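Local coordinates for thiaminase-I (Naegleria gruberi, PDB 4HCY), which belongs to the thiaminase I family, whose fold resembles the two-domain periplasmic binding proteins, and holds a small bound ligand, at residues Ser125-Thr130 and Gln245-Gln250; Ile148-Val153 and Tyr227-Ser232. One frame throughout, in Å; residues are numbered along the deposited sequence.

Interaction 1: Ser125-Thr130 and Gln245-Gln250; sequences SSPNAT and QQYNVQ
Ser-125 and Asn-248 face each other as an antiparallel hydrogen-bonded pair, each giving its N-H to the other's carbonyl. Ser-125 N reaches Asn-248 O at 2.7 Å, and Asn-248 N returns a straighter bond, 172° at the hydrogen, to Ser-125 O at 2.8 Å. Asn-248 O is approached a second time by the hydroxyl of the same serine, a weak bond of 3.3 Å from Ser-125 OG. Both side chains of the pair lie on one face of the sheet, where Ser-125 OG also rests against the CB of Asn-248.

One residue back from Asn-248, the Tyr-247 ring lies against the start of the turn that follows Ser-125. Its CG stands anti to the carbonyl carbon (chi1 -81°), which carries the ring alongside Ser-126 and Pro-127. Pro-127 CD sits over the centre of one ring face, 3.8 Å from the centroid and 8° off the normal, a CH-pi contact. Ser-126 OG comes to the ring obliquely, 3.5 Å from Tyr-247 CE2. The same hydroxyl donates to Asn-128 OD1 at 3.0 Å, tying the asparagine back inside the type I turn Ser-126 to Ala-129. Pro-127 CG packs on the backbone carbonyls of Gln-245 and Gln-246, where the chain leaves helix 239-244 and Gln-246 takes a positive phi.

Further out, Tyr-247 packs on Ile-241 and Ile-242 of that helix and on Leu-124, while Asn-248 OD1 accepts a bond from Gln-321 NE2. Gln-250 carries the backbone pairing on to Leu-123. The arrangement is that of antiparallel strands in a mixed sheet, the end of strand 114-125 running beside strand 248-250 and finishing in a beta turn packed on an aromatic ring.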
ATOM      1  N   SER A 125      -5.293 -13.753  10.799  1.00 78.47           N
ATOM      2  CA  SER A 125      -5.381 -15.029  11.497  1.00 78.47           C
ATOM      3  C   SER A 125      -6.750 -15.236  12.139  1.00 78.47           C
ATOM      4  O   SER A 125      -7.294 -14.335  12.780  1.00 78.47           O
ATOM      5  CB  SER A 125      -4.277 -15.142  12.553  1.00 92.31           C
ATOM      6  OG  SER A 125      -3.515 -13.949  12.626  1.00 92.31           O
ATOM      7  N   SER A 126      -7.297 -16.434  11.959  1.00 97.04           N
ATOM      8  CA  SER A 126      -8.602 -16.795  12.501  1.00 97.04           C
ATOM      9  C   SER A 126      -8.523 -16.910  14.023  1.00 97.04           C
ATOM     10  O   SER A 126      -7.425 -16.964  14.580  1.00 97.04           O
ATOM     11  CB  SER A 126      -9.053 -18.127  11.892  1.00 88.87           C
ATOM     12  OG  SER A 126     -10.452 -18.155  11.666  1.00 88.87           O
ATOM     13  N   PRO A 127      -9.683 -16.922  14.703  1.00128.05           N
ATOM     14  CA  PRO A 127      -9.708 -17.209  16.142  1.00128.05           C
ATOM     15  C   PRO A 127      -9.048 -18.549  16.440  1.00128.05           C
ATOM     16  O   PRO A 127      -8.286 -18.672  17.399  1.00128.05           O
ATOM     17  CB  PRO A 127     -11.200 -17.304  16.444  1.00124.55           C
ATOM     18  CG  PRO A 127     -11.836 -16.431  15.441  1.00124.55           C
ATOM     19  CD  PRO A 127     -11.005 -16.507  14.202  1.00124.55           C
ATOM     20  N   ASN A 128      -9.344 -19.542  15.607  1.00 94.78           N
ATOM     21  CA  ASN A 128      -8.742 -20.862  15.725  1.00 94.78           C
ATOM     22  C   ASN A 128      -7.370 -20.921  15.061  1.00 94.78           C
ATOM     23  O   ASN A 128      -7.042 -21.888  14.372  1.00 94.78           O
ATOM     24  CB  ASN A 128      -9.670 -21.921  15.126  1.00 98.12           C
ATOM     25  CG  ASN A 128     -10.818 -21.317  14.340  1.00 98.12           C
ATOM     26  OD1 ASN A 128     -10.768 -20.155  13.937  1.00 98.12           O
ATOM     27  ND2 ASN A 128     -11.866 -22.106  14.120  1.00 98.12           N
ATOM     28  N   ALA A 129      -6.578 -19.874  15.274  1.00127.34           N
ATOM     29  CA  ALA A 129      -5.220 -19.805  14.749  1.00127.34           C
ATOM     30  C   ALA A 129      -4.357 -20.922  15.323  1.00127.34           C
ATOM     31  O   ALA A 129      -3.863 -20.830  16.448  1.00127.34           O
ATOM     32  CB  ALA A 129      -4.600 -18.448  15.051  1.00102.16           C
ATOM     33  N   THR A 130      -4.182 -21.978  14.534  1.00113.77           N
ATOM     34  CA  THR A 130      -3.395 -23.135  14.944  1.00113.77           C
ATOM     35  C   THR A 130      -1.917 -22.810  15.141  1.00113.77           C
ATOM     36  O   THR A 130      -1.202 -23.556  15.809  1.00113.77           O
ATOM     37  CB  THR A 130      -3.517 -24.296  13.934  1.00 75.06           C
ATOM     38  OG1 THR A 130      -3.976 -23.794  12.671  1.00 75.06           O
ATOM     39  CG2 THR A 130      -4.499 -25.333  14.444  1.00 75.06           C
ATOM     40  N   GLN A 245     -16.098 -12.228  15.539  1.00 75.45           N
ATOM     41  CA  GLN A 245     -15.462 -13.511  15.826  1.00 75.45           C
ATOM     42  C   GLN A 245     -14.051 -13.340  16.382  1.00 75.45           C
ATOM     43  O   GLN A 245     -13.448 -14.303  16.848  1.00 75.45           O
ATOM     44  CB  GLN A 245     -15.447 -14.402  14.580  1.00 70.35           C
ATOM     45  CG  GLN A 245     -16.833 -14.776  14.076  1.00 70.35           C
ATOM     46  CD  GLN A 245     -16.795 -15.742  12.906  1.00 70.35           C
ATOM     47  OE1 GLN A 245     -15.724 -16.169  12.473  1.00 70.35           O
ATOM     48  NE2 GLN A 245     -17.968 -16.090  12.388  1.00 70.35           N
ATOM     49  N   GLN A 246     -13.546 -12.109  16.334  1.00 73.56           N
ATOM     50  CA  GLN A 246     -12.219 -11.756  16.848  1.00 73.56           C
ATOM     51  C   GLN A 246     -11.066 -12.344  16.036  1.00 73.56           C
ATOM     52  O   GLN A 246     -10.274 -13.134  16.549  1.00 73.56           O
ATOM     53  CB  GLN A 246     -12.071 -12.126  18.331  1.00100.76           C
ATOM     54  CG  GLN A 246     -13.039 -11.417  19.258  1.00100.76           C
ATOM     55  CD  GLN A 246     -12.928 -11.901  20.691  1.00100.76           C
ATOM     56  OE1 GLN A 246     -12.670 -11.119  21.606  1.00100.76           O
ATOM     57  NE2 GLN A 246     -13.125 -13.200  20.893  1.00100.76           N
ATOM     58  N   TYR A 247     -10.978 -11.951  14.769  1.00 80.32           N
ATOM     59  CA  TYR A 247      -9.830 -12.291  13.938  1.00 80.32           C
ATOM     60  C   TYR A 247      -8.641 -11.423  14.341  1.00 80.32           C
ATOM     61  O   TYR A 247      -8.813 -10.383  14.977  1.00 80.32           O
ATOM     62  CB  TYR A 247     -10.149 -12.073  12.459  1.00 52.53           C
ATOM     63  CG  TYR A 247     -10.917 -13.198  11.801  1.00 52.53           C
ATOM     64  CD1 TYR A 247     -12.250 -13.431  12.111  1.00 52.53           C
ATOM     65  CD2 TYR A 247     -10.315 -14.012  10.850  1.00 52.53           C
ATOM     66  CE1 TYR A 247     -12.957 -14.455  11.503  1.00 52.53           C
ATOM     67  CE2 TYR A 247     -11.014 -15.038  10.237  1.00 52.53           C
ATOM     68  CZ  TYR A 247     -12.334 -15.255  10.567  1.00 52.53           C
ATOM     69  OH  TYR A 247     -13.033 -16.272   9.960  1.00 52.53           O
ATOM     70  N   ASN A 248      -7.439 -11.848  13.969  1.00 75.52           N
ATOM     71  CA  ASN A 248      -6.234 -11.086  14.287  1.00 75.52           C
ATOM     72  C   ASN A 248      -5.489 -10.614  13.044  1.00 75.52           C
ATOM     73  O   ASN A 248      -5.455 -11.307  12.028  1.00 75.52           O
ATOM     74  CB  ASN A 248      -5.297 -11.902  15.181  1.00102.85           C
ATOM     75  CG  ASN A 248      -5.848 -12.100  16.579  1.00102.85           C
ATOM     76  OD1 ASN A 248      -5.636 -11.271  17.465  1.00102.85           O
ATOM     77  ND2 ASN A 248      -6.559 -13.202  16.785  1.00102.85           N
ATOM     78  N   VAL A 249      -4.893  -9.429  13.134  1.00 60.88           N
ATOM     79  CA  VAL A 249      -4.076  -8.896  12.051  1.00 60.88           C
ATOM     80  C   VAL A 249      -2.719  -8.439  12.570  1.00 60.88           C
ATOM     81  O   VAL A 249      -2.608  -7.951  13.696  1.00 60.88           O
ATOM     82  CB  VAL A 249      -4.767  -7.726  11.328  1.00 74.39           C
ATOM     83  CG1 VAL A 249      -5.818  -8.248  10.369  1.00 74.39           C
ATOM     84  CG2 VAL A 249      -5.375  -6.759  12.334  1.00 74.39           C
ATOM     85  N   GLN A 250      -1.691  -8.599  11.745  1.00 62.60           N
ATOM     86  CA  GLN A 250      -0.337  -8.245  12.146  1.00 62.60           C
ATOM     87  C   GLN A 250       0.564  -7.974  10.947  1.00 62.60           C
ATOM     88  O   GLN A 250       0.370  -8.538   9.870  1.00 62.60           O
ATOM     89  CB  GLN A 250       0.272  -9.359  13.002  1.00100.54           C
ATOM     90  CG  GLN A 250       0.241 -10.730  12.346  1.00100.54           C
ATOM     91  CD  GLN A 250       1.037 -11.767  13.117  1.00100.54           C
ATOM     92  OE1 GLN A 250       2.031 -11.445  13.768  1.00100.54           O
ATOM     93  NE2 GLN A 250       0.598 -13.019  13.049  1.00100.54           N
TER

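Interaction 2: Ile148-Val153 and Tyr227-Ser232; sequences IVYPDV and YYVGYS. With 0YN (2-{4-[(4-amino-2-methylpyrimidin-5-yl)methyl]-3-methylthiophen-2-yl}ethanol), chain G.
Val-149 is gripped through both its backbone polar atoms by the strand beside it. Val-229 N donates to Val-149 O at 2.8 Å, and Val-149 N donates to Tyr-227 O at 3.1 Å. Between these two bonds Tyr-228 CA makes a CA-H...O contact with Val-149 O. The segments run in roughly the same direction, 23° apart.

Val-229 is the residue that the other segment covers most. Its CG1, anti to the backbone N (chi1 -170°), lies over one face of the Tyr-150 ring, 3.7 Å from the centroid, in a CH-pi contact offset toward the rim. The opposite face is covered by Val-153 CG2, so the ring is sandwiched between two valines. Val-229 CG2 meets Ile-148 CG2 at 3.8 Å, and the isoleucine methyl also touches Tyr-227 CB.

The single bridge between Val-149 and Tyr-228 sets residues 148-150 alongside strand 227-230, whose other neighbour is strand 114-125 of the mixed sheet. The chain then turns straight into helix 151-154, with Tyr-150 at its N-cap position and Pro-151 as its first residue.

Tyr-228 takes Val-149 CG1 at its ring edge, 3.6 Å from CD1, while Pro-151 CD approaches obliquely. The Tyr-228 ring also stacks on Tyr-214, and its hydroxyl bonds to Ser-234 OG. The Tyr-227 hydroxyl is hydrogen-bonded to Thr-130 OG1, with Leu-139 and Val-143 of helix 136-143 against the side chain.

At the ligand end, one face of the Tyr-231 ring lies against the bound 0YN, with C6' over its centre and Tyr-231 OH 3.5 Å from 0YN C4. Asp-152 OD2 comes only within 4.2 Å of Tyr-231 CZ; Asp-152 OD1 bonds to Ser-157 OG.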
ATOM      1  N   ILE A 148      -2.236 -21.687   3.598  1.00 64.81           N
ATOM      2  CA  ILE A 148      -2.359 -20.238   3.691  1.00 64.81           C
ATOM      3  C   ILE A 148      -2.995 -19.668   2.428  1.00 64.81           C
ATOM      4  O   ILE A 148      -2.629 -20.049   1.320  1.00 64.81           O
ATOM      5  CB  ILE A 148      -0.980 -19.579   3.895  1.00 60.45           C
ATOM      6  CG1 ILE A 148      -0.256 -20.215   5.082  1.00 60.45           C
ATOM      7  CG2 ILE A 148      -1.122 -18.078   4.091  1.00 60.45           C
ATOM      8  CD1 ILE A 148       1.142 -19.674   5.307  1.00 60.45           C
ATOM      9  N   VAL A 149      -3.952 -18.762   2.594  1.00 59.06           N
ATOM     10  CA  VAL A 149      -4.555 -18.093   1.447  1.00 59.06           C
ATOM     11  C   VAL A 149      -3.793 -16.816   1.109  1.00 59.06           C
ATOM     12  O   VAL A 149      -3.658 -15.920   1.942  1.00 59.06           O
ATOM     13  CB  VAL A 149      -6.042 -17.768   1.682  1.00 54.83           C
ATOM     14  CG1 VAL A 149      -6.603 -16.993   0.499  1.00 54.83           C
ATOM     15  CG2 VAL A 149      -6.832 -19.044   1.901  1.00 54.83           C
ATOM     16  N   TYR A 150      -3.292 -16.747  -0.119  1.00 68.67           N
ATOM     17  CA  TYR A 150      -2.500 -15.612  -0.572  1.00 68.67           C
ATOM     18  C   TYR A 150      -2.720 -15.450  -2.075  1.00 68.67           C
ATOM     19  O   TYR A 150      -1.902 -15.902  -2.876  1.00 68.67           O
ATOM     20  CB  TYR A 150      -1.021 -15.858  -0.264  1.00 51.31           C
ATOM     21  CG  TYR A 150      -0.153 -14.617  -0.208  1.00 51.31           C
ATOM     22  CD1 TYR A 150      -0.518 -13.449  -0.866  1.00 51.31           C
ATOM     23  CD2 TYR A 150       1.040 -14.620   0.504  1.00 51.31           C
ATOM     24  CE1 TYR A 150       0.281 -12.320  -0.815  1.00 51.31           C
ATOM     25  CE2 TYR A 150       1.845 -13.498   0.560  1.00 51.31           C
ATOM     26  CZ  TYR A 150       1.460 -12.351  -0.101  1.00 51.31           C
ATOM     27  OH  TYR A 150       2.256 -11.229  -0.049  1.00 51.31           O
ATOM     28  N   PRO A 151      -3.834 -14.802  -2.453  1.00 59.80           N
ATOM     29  CA  PRO A 151      -4.296 -14.672  -3.842  1.00 59.80           C
ATOM     30  C   PRO A 151      -3.244 -14.120  -4.800  1.00 59.80           C
ATOM     31  O   PRO A 151      -3.060 -14.676  -5.883  1.00 59.80           O
ATOM     32  CB  PRO A 151      -5.466 -13.690  -3.726  1.00 58.90           C
ATOM     33  CG  PRO A 151      -5.968 -13.872  -2.341  1.00 58.90           C
ATOM     34  CD  PRO A 151      -4.744 -14.127  -1.511  1.00 58.90           C
ATOM     35  N   ASP A 152      -2.566 -13.047  -4.407  1.00 76.77           N
ATOM     36  CA  ASP A 152      -1.583 -12.408  -5.278  1.00 76.77           C
ATOM     37  C   ASP A 152      -0.360 -13.287  -5.540  1.00 76.77           C
ATOM     38  O   ASP A 152       0.322 -13.126  -6.551  1.00 76.77           O
ATOM     39  CB  ASP A 152      -1.157 -11.053  -4.710  1.00 67.25           C
ATOM     40  CG  ASP A 152      -2.212  -9.982  -4.912  1.00 67.25           C
ATOM     41  OD1 ASP A 152      -3.009 -10.103  -5.867  1.00 67.25           O
ATOM     42  OD2 ASP A 152      -2.241  -9.015  -4.121  1.00 67.25           O
ATOM     43  N   VAL A 153      -0.087 -14.213  -4.626  1.00 52.86           N
ATOM     44  CA  VAL A 153       1.018 -15.150  -4.798  1.00 52.86           C
ATOM     45  C   VAL A 153       0.568 -16.364  -5.602  1.00 52.86           C
ATOM     46  O   VAL A 153       1.295 -16.857  -6.467  1.00 52.86           O
ATOM     47  CB  VAL A 153       1.597 -15.596  -3.440  1.00 45.20           C
ATOM     48  CG1 VAL A 153       2.486 -16.823  -3.602  1.00 45.20           C
ATOM     49  CG2 VAL A 153       2.368 -14.457  -2.802  1.00 45.20           C
ATOM     50  N   TYR A 227      -5.770 -18.832   7.763  1.00 73.49           N
ATOM     51  CA  TYR A 227      -4.692 -17.900   7.452  1.00 73.49           C
ATOM     52  C   TYR A 227      -4.975 -17.159   6.150  1.00 73.49           C
ATOM     53  O   TYR A 227      -5.350 -17.768   5.149  1.00 73.49           O
ATOM     54  CB  TYR A 227      -3.357 -18.641   7.349  1.00 90.68           C
ATOM     55  CG  TYR A 227      -3.042 -19.519   8.540  1.00 90.68           C
ATOM     56  CD1 TYR A 227      -2.372 -19.012   9.646  1.00 90.68           C
ATOM     57  CD2 TYR A 227      -3.411 -20.859   8.556  1.00 90.68           C
ATOM     58  CE1 TYR A 227      -2.082 -19.812  10.735  1.00 90.68           C
ATOM     59  CE2 TYR A 227      -3.125 -21.667   9.640  1.00 90.68           C
ATOM     60  CZ  TYR A 227      -2.460 -21.139  10.727  1.00 90.68           C
ATOM     61  OH  TYR A 227      -2.173 -21.941  11.808  1.00 90.68           O
ATOM     62  N   TYR A 228      -4.791 -15.843   6.169  1.00 57.71           N
ATOM     63  CA  TYR A 228      -4.994 -15.027   4.978  1.00 57.71           C
ATOM     64  C   TYR A 228      -3.984 -13.889   4.904  1.00 57.71           C
ATOM     65  O   TYR A 228      -3.785 -13.155   5.873  1.00 57.71           O
ATOM     66  CB  TYR A 228      -6.417 -14.464   4.941  1.00 56.65           C
ATOM     67  CG  TYR A 228      -6.680 -13.545   3.766  1.00 56.65           C
ATOM     68  CD1 TYR A 228      -7.027 -14.056   2.525  1.00 56.65           C
ATOM     69  CD2 TYR A 228      -6.584 -12.165   3.902  1.00 56.65           C
ATOM     70  CE1 TYR A 228      -7.268 -13.222   1.450  1.00 56.65           C
ATOM     71  CE2 TYR A 228      -6.821 -11.324   2.833  1.00 56.65           C
ATOM     72  CZ  TYR A 228      -7.164 -11.856   1.610  1.00 56.65           C
ATOM     73  OH  TYR A 228      -7.403 -11.020   0.542  1.00 56.65           O
ATOM     74  N   VAL A 229      -3.347 -13.747   3.746  1.00 66.37           N
ATOM     75  CA  VAL A 229      -2.395 -12.668   3.525  1.00 66.37           C
ATOM     76  C   VAL A 229      -2.866 -11.783   2.378  1.00 66.37           C
ATOM     77  O   VAL A 229      -3.269 -12.279   1.326  1.00 66.37           O
ATOM     78  CB  VAL A 229      -0.985 -13.206   3.208  1.00 46.64           C
ATOM     79  CG1 VAL A 229       0.027 -12.073   3.227  1.00 46.64           C
ATOM     80  CG2 VAL A 229      -0.590 -14.285   4.201  1.00 46.64           C
ATOM     81  N   GLY A 230      -2.819 -10.472   2.586  1.00 64.11           N
ATOM     82  CA  GLY A 230      -3.229  -9.528   1.563  1.00 64.11           C
ATOM     83  C   GLY A 230      -3.367  -8.112   2.086  1.00 64.11           C
ATOM     84  O   GLY A 230      -3.005  -7.821   3.227  1.00 64.11           O
ATOM     85  N   TYR A 231      -3.890  -7.229   1.242  1.00 60.35           N
ATOM     86  CA  TYR A 231      -4.098  -5.837   1.619  1.00 60.35           C
ATOM     87  C   TYR A 231      -5.203  -5.733   2.662  1.00 60.35           C
ATOM     88  O   TYR A 231      -6.097  -6.579   2.716  1.00 60.35           O
ATOM     89  CB  TYR A 231      -4.464  -4.998   0.393  1.00 77.13           C
ATOM     90  CG  TYR A 231      -3.439  -5.044  -0.717  1.00 77.13           C
ATOM     91  CD1 TYR A 231      -2.086  -5.178  -0.435  1.00 77.13           C
ATOM     92  CD2 TYR A 231      -3.825  -4.953  -2.047  1.00 77.13           C
ATOM     93  CE1 TYR A 231      -1.145  -5.220  -1.448  1.00 77.13           C
ATOM     94  CE2 TYR A 231      -2.893  -4.994  -3.067  1.00 77.13           C
ATOM     95  CZ  TYR A 231      -1.556  -5.127  -2.763  1.00 77.13           C
ATOM     96  OH  TYR A 231      -0.626  -5.169  -3.776  1.00 77.13           O
ATOM     97  N   SER A 232      -5.138  -4.696   3.489  1.00 56.92           N
ATOM     98  CA  SER A 232      -6.159  -4.464   4.502  1.00 56.92           C
ATOM     99  C   SER A 232      -7.500  -4.164   3.842  1.00 56.92           C
ATOM    100  O   SER A 232      -8.556  -4.509   4.371  1.00 56.92           O
ATOM    101  CB  SER A 232      -5.750  -3.312   5.421  1.00 78.82           C
ATOM    102  OG  SER A 232      -5.478  -2.139   4.676  1.00 78.82           O
TER
HETATM  103  C2A 0YN G 401      -3.807   1.989  -0.243  1.00128.90           C
HETATM  104  C35 0YN G 401      -0.643  -1.659  -3.334  1.00128.90           C
HETATM  105  C2  0YN G 401      -2.544  -1.511  -5.046  1.00128.90           C
HETATM  106  S1  0YN G 401      -2.825  -1.825  -6.729  1.00128.90           S
HETATM  107  C5  0YN G 401      -1.226  -2.365  -7.069  1.00128.90           C
HETATM  108  C4  0YN G 401      -0.437  -2.302  -5.804  1.00128.90           C
HETATM  109  C4A 0YN G 401       1.014  -2.689  -5.684  1.00128.90           C
HETATM  110  C5A 0YN G 401      -0.953  -2.783  -8.494  1.00128.90           C
HETATM  111  C5B 0YN G 401      -0.506  -4.237  -8.539  1.00128.90           C
HETATM  112  O5G 0YN G 401      -0.458  -4.676  -9.899  1.00128.90           O
HETATM  113  N1' 0YN G 401      -3.326  -0.271  -1.116  1.00128.90           N
HETATM  114  C2' 0YN G 401      -2.976   1.032  -1.054  1.00128.90           C
HETATM  115  N3' 0YN G 401      -1.887   1.482  -1.715  1.00128.90           N
HETATM  116  C4' 0YN G 401      -1.133   0.637  -2.447  1.00128.90           C
HETATM  117  N4' 0YN G 401      -0.043   1.095  -3.108  1.00128.90           N
HETATM  118  C5' 0YN G 401      -1.481  -0.698  -2.520  1.00128.90           C
HETATM  119  C6' 0YN G 401      -2.602  -1.140  -1.830  1.00128.90           C
HETATM  120  C3  0YN G 401      -1.212  -1.819  -4.726  1.00128.90           C

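From the N terminus, the chain leaves strand 114-125 through the turn of 125-130, passes helix 136-143 and reaches 148-153. After helices 158-169, 193-204 and 211-219 it returns as 227-232, where interaction 2 closes its loop. Helix 239-244 then leads to 245-250, which closes the larger loop of interaction 1, so interaction 2 is nested inside it. Their centres lie about 14 Å apart, and both reach the same mixed sheet, with strand 114-125 pairing with both 227-230 and 248-250. The two contacts touch where Thr-130 of the first meets Tyr-227 of the second.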